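Local coordinates for Lmo0488 protein (Listeria monocytogenes serovar 1/2a, PDB 5TED) that binds shikimate through its effector-binding domain and, as a LysR-type regulator, activates transcription of protocatechuate biosynthesis genes, at residues G3-F9 / I34-Q40. Numbering follows the deposited sequence.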
ATOM      1  N   GLY A   3     -24.844  -9.729  -9.205  1.00 24.26           N
ATOM      2  CA  GLY A   3     -23.762  -9.222 -10.020  1.00 20.33           C
ATOM      3  C   GLY A   3     -22.576  -8.802  -9.180  1.00 19.34           C
ATOM      4  O   GLY A   3     -22.584  -8.835  -7.943  1.00 18.75           O
ATOM      5  N   ASN A   4     -21.543  -8.388  -9.899  1.00 19.44           N
ATOM      6  CA  ASN A   4     -20.258  -8.031  -9.331  1.00 18.43           C
ATOM      7  C   ASN A   4     -19.998  -6.547  -9.516  1.00 21.45           C
ATOM      8  O   ASN A   4     -20.476  -5.934 -10.471  1.00 17.78           O
ATOM      9  CB  ASN A   4     -19.131  -8.815  -9.996  1.00 19.93           C
ATOM     10  CG  ASN A   4     -17.778  -8.472  -9.414  1.00 22.31           C
ATOM     11  OD1 ASN A   4     -17.473  -8.843  -8.288  1.00 16.12           O
ATOM     12  ND2 ASN A   4     -16.953  -7.763 -10.183  1.00 15.57           N
ATOM     13  N   ILE A   5     -19.244  -5.976  -8.581  1.00 19.44           N
ATOM     14  CA  ILE A   5     -18.807  -4.589  -8.652  1.00 16.53           C
ATOM     15  C   ILE A   5     -17.291  -4.580  -8.580  1.00 15.75           C
ATOM     16  O   ILE A   5     -16.701  -5.069  -7.605  1.00 19.20           O
ATOM     17  CB  ILE A   5     -19.398  -3.719  -7.532  1.00 15.55           C
ATOM     18  CG1 ILE A   5     -20.918  -3.656  -7.658  1.00 19.20           C
ATOM     19  CG2 ILE A   5     -18.749  -2.314  -7.570  1.00 12.08           C
ATOM     20  CD1 ILE A   5     -21.605  -3.070  -6.452  1.00 18.33           C
ATOM     21  N   ASP A   6     -16.657  -4.036  -9.609  1.00 16.25           N
ATOM     22  CA  ASP A   6     -15.215  -3.831  -9.576  1.00 17.03           C
ATOM     23  C   ASP A   6     -14.963  -2.410  -9.105  1.00 16.59           C
ATOM     24  O   ASP A   6     -15.255  -1.446  -9.821  1.00 12.87           O
ATOM     25  CB  ASP A   6     -14.588  -4.080 -10.940  1.00 24.45           C
ATOM     26  CG  ASP A   6     -14.625  -5.538 -11.326  1.00 22.96           C
ATOM     27  OD1 ASP A   6     -14.368  -6.402 -10.449  1.00 20.96           O
ATOM     28  OD2 ASP A   6     -14.915  -5.807 -12.496  1.00 21.20           O
ATOM     29  N   LEU A   7     -14.397  -2.282  -7.910  1.00 11.42           N
ATOM     30  CA  LEU A   7     -14.208  -0.982  -7.283  1.00 11.11           C
ATOM     31  C   LEU A   7     -12.718  -0.707  -7.149  1.00 10.88           C
ATOM     32  O   LEU A   7     -12.005  -1.451  -6.463  1.00 17.37           O
ATOM     33  CB  LEU A   7     -14.896  -0.969  -5.923  1.00 10.85           C
ATOM     34  CG  LEU A   7     -14.756   0.320  -5.135  1.00 16.13           C
ATOM     35  CD1 LEU A   7     -15.552   1.438  -5.859  1.00 12.37           C
ATOM     36  CD2 LEU A   7     -15.290   0.030  -3.739  1.00 13.51           C
ATOM     37  N   GLY A   8     -12.254   0.371  -7.766  1.00 13.19           N
ATOM     38  CA  GLY A   8     -10.865   0.809  -7.651  1.00 16.10           C
ATOM     39  C   GLY A   8     -10.779   2.039  -6.765  1.00 17.50           C
ATOM     40  O   GLY A   8     -11.642   2.908  -6.831  1.00 18.16           O
ATOM     41  N   PHE A   9      -9.731   2.109  -5.943  1.00 17.29           N
ATOM     42  CA  PHE A   9      -9.643   3.228  -5.014  1.00 14.00           C
ATOM     43  C   PHE A   9      -8.204   3.553  -4.632  1.00 16.13           C
ATOM     44  O   PHE A   9      -7.295   2.719  -4.724  1.00 15.37           O
ATOM     45  CB  PHE A   9     -10.493   2.974  -3.765  1.00 11.73           C
ATOM     46  CG  PHE A   9     -10.198   1.684  -3.037  1.00 12.45           C
ATOM     47  CD1 PHE A   9      -9.187   1.623  -2.085  1.00 17.84           C
ATOM     48  CD2 PHE A   9     -10.981   0.548  -3.254  1.00 11.33           C
ATOM     49  CE1 PHE A   9      -8.948   0.454  -1.364  1.00 18.93           C
ATOM     50  CE2 PHE A   9     -10.744  -0.629  -2.542  1.00 17.94           C
ATOM     51  CZ  PHE A   9      -9.733  -0.678  -1.600  1.00 18.24           C
ATOM     52  N   ILE A  34     -24.497  -9.523  -3.911  1.00 16.11           N
ATOM     53  CA  ILE A  34     -23.570  -8.770  -4.750  1.00 13.92           C
ATOM     54  C   ILE A  34     -22.139  -9.155  -4.384  1.00 23.67           C
ATOM     55  O   ILE A  34     -21.829  -9.404  -3.212  1.00 20.75           O
ATOM     56  CB  ILE A  34     -23.811  -7.268  -4.556  1.00 16.90           C
ATOM     57  CG1 ILE A  34     -25.227  -6.904  -5.010  1.00 18.57           C
ATOM     58  CG2 ILE A  34     -22.703  -6.433  -5.262  1.00 15.28           C
ATOM     59  CD1 ILE A  34     -25.601  -5.489  -4.720  1.00 18.25           C
ATOM     60  N   THR A  35     -21.259  -9.242  -5.375  1.00 18.45           N
ATOM     61  CA  THR A  35     -19.861  -9.530  -5.081  1.00 17.00           C
ATOM     62  C   THR A  35     -18.998  -8.346  -5.496  1.00 20.54           C
ATOM     63  O   THR A  35     -19.415  -7.507  -6.294  1.00 20.34           O
ATOM     64  CB  THR A  35     -19.381 -10.792  -5.800  1.00 13.83           C
ATOM     65  OG1 THR A  35     -19.361 -10.573  -7.229  1.00 15.90           O
ATOM     66  CG2 THR A  35     -20.343 -11.920  -5.485  1.00 17.14           C
ATOM     67  N   PHE A  36     -17.783  -8.284  -4.948  1.00 19.07           N
ATOM     68  CA  PHE A  36     -16.851  -7.202  -5.232  1.00 17.15           C
ATOM     69  C   PHE A  36     -15.482  -7.763  -5.589  1.00 16.51           C
ATOM     70  O   PHE A  36     -15.082  -8.829  -5.109  1.00 17.97           O
ATOM     71  CB  PHE A  36     -16.629  -6.277  -4.036  1.00 14.16           C
ATOM     72  CG  PHE A  36     -17.787  -5.398  -3.678  1.00 14.50           C
ATOM     73  CD1 PHE A  36     -18.830  -5.877  -2.903  1.00 14.48           C
ATOM     74  CD2 PHE A  36     -17.790  -4.063  -4.055  1.00 16.32           C
ATOM     75  CE1 PHE A  36     -19.883  -5.046  -2.539  1.00 19.74           C
ATOM     76  CE2 PHE A  36     -18.831  -3.227  -3.687  1.00 17.18           C
ATOM     77  CZ  PHE A  36     -19.874  -3.723  -2.929  1.00 11.41           C
ATOM     78  N   SER A  37     -14.750  -7.004  -6.401  1.00 16.06           N
ATOM     79  CA  SER A  37     -13.297  -7.090  -6.471  1.00 19.67           C
ATOM     80  C   SER A  37     -12.744  -5.696  -6.217  1.00 22.37           C
ATOM     81  O   SER A  37     -13.327  -4.709  -6.677  1.00 20.67           O
ATOM     82  CB  SER A  37     -12.829  -7.643  -7.814  1.00 31.47           C
ATOM     83  OG  SER A  37     -12.823  -9.064  -7.766  1.00 36.74           O
ATOM     84  N   PHE A  38     -11.696  -5.611  -5.396  1.00 16.71           N
ATOM     85  CA  PHE A  38     -11.158  -4.342  -4.919  1.00 13.96           C
ATOM     86  C   PHE A  38      -9.761  -4.110  -5.474  1.00 20.00           C
ATOM     87  O   PHE A  38      -8.876  -4.956  -5.304  1.00 24.37           O
ATOM     88  CB  PHE A  38     -11.109  -4.327  -3.395  1.00 13.21           C
ATOM     89  CG  PHE A  38     -12.436  -4.557  -2.758  1.00 15.82           C
ATOM     90  CD1 PHE A  38     -13.403  -3.576  -2.801  1.00 16.77           C
ATOM     91  CD2 PHE A  38     -12.721  -5.762  -2.132  1.00 12.13           C
ATOM     92  CE1 PHE A  38     -14.632  -3.775  -2.217  1.00 20.15           C
ATOM     93  CE2 PHE A  38     -13.954  -5.981  -1.567  1.00 15.73           C
ATOM     94  CZ  PHE A  38     -14.915  -4.967  -1.599  1.00 15.99           C
ATOM     95  N   PHE A  39      -9.549  -2.949  -6.081  1.00 15.66           N
ATOM     96  CA  PHE A  39      -8.264  -2.579  -6.663  1.00 16.88           C
ATOM     97  C   PHE A  39      -7.727  -1.327  -5.975  1.00 18.13           C
ATOM     98  O   PHE A  39      -8.505  -0.450  -5.593  1.00 15.54           O
ATOM     99  CB  PHE A  39      -8.426  -2.367  -8.165  1.00 19.03           C
ATOM    100  CG  PHE A  39      -9.058  -3.541  -8.851  1.00 24.50           C
ATOM    101  CD1 PHE A  39     -10.442  -3.679  -8.890  1.00 15.80           C
ATOM    102  CD2 PHE A  39      -8.272  -4.537  -9.410  1.00 21.98           C
ATOM    103  CE1 PHE A  39     -11.034  -4.776  -9.505  1.00 25.61           C
ATOM    104  CE2 PHE A  39      -8.864  -5.643 -10.030  1.00 24.47           C
ATOM    105  CZ  PHE A  39     -10.241  -5.758 -10.077  1.00 27.64           C
ATOM    106  N   GLN A  40      -6.397  -1.260  -5.787  1.00 11.33           N
ATOM    107  CA  GLN A  40      -5.729  -0.163  -5.083  1.00 11.60           C
ATOM    108  C   GLN A  40      -4.717   0.509  -6.008  1.00 19.54           C
ATOM    109  O   GLN A  40      -4.031  -0.169  -6.779  1.00 21.86           O
ATOM    110  CB  GLN A  40      -5.023  -0.682  -3.820  1.00 11.90           C
ATOM    111  CG  GLN A  40      -5.969  -1.245  -2.742  1.00 13.72           C
ATOM    112  CD  GLN A  40      -6.521  -2.610  -3.081  1.00 21.66           C
ATOM    113  OE1 GLN A  40      -5.763  -3.575  -3.252  1.00 20.09           O
ATOM    114  NE2 GLN A  40      -7.858  -2.705  -3.192  1.00 16.13           N
TER
HETATM  115  O   HOH W   1     -15.212 -10.332  -7.895  1.00 27.59           O
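Residues 3-9 and 34-40 pair as parallel beta strands, in register from Asn-4 with Thr-35 to Phe-9 with Gln-40. They are the two strands of a beta-alpha-beta unit, joined through helix 17-26, in the periplasmic-binding-protein-like effector domain of a LysR regulator. Six backbone hydrogen bonds link them, from Thr-35 N to Gly-3 O at one end to Phe-9 N to Phe-39 O at the other. Strand 57-60 pairs with the other edge of strand 4-10.

One face carries Ile-5, Leu-7, Phe-9, Phe-36, Phe-38 and Gln-40. Ile-5 CB lies 3.8 Å from Phe-36 CD2, with the two side chains side by side. Ile-5 CD1 also reaches Ile-34 CG2, at 3.7 Å. Helix 17-26 packs on Phe-36 and Phe-38, helix 191-208 on Ile-5, and Leu-144 and Tyr-149 of the second subunit on Phe-38 and Phe-36 respectively.

The other face is more polar. Thr-35 OG1 donates to Asn-4 OD1 at 2.8 Å, in the amide plane and on a lone pair. With chi1 67°, the Thr-35 hydroxyl sits between its own N and C, and the two side chains meet at about a right angle. A water 2.7 Å from Asn-4 OD1 also contacts Ser-37 OG. Asp-6 OD1 meets the edge of the Phe-39 ring, 3.8 Å from CE1.

At the end nearer the shikimate, on the face of Ile-5 and Phe-36, the Gln-40 side chain bends at chi2 (75°) and runs alongside the Phe-9 ring. Its OE1 accepts from the backbone N of Glu-136 and Glu-137 of the second subunit. Its NE2 makes a weak hydrogen bond to Phe-38 O. The same NE2 lies 3.2 Å from Phe-9 CZ, with amide and ring planes 49° apart.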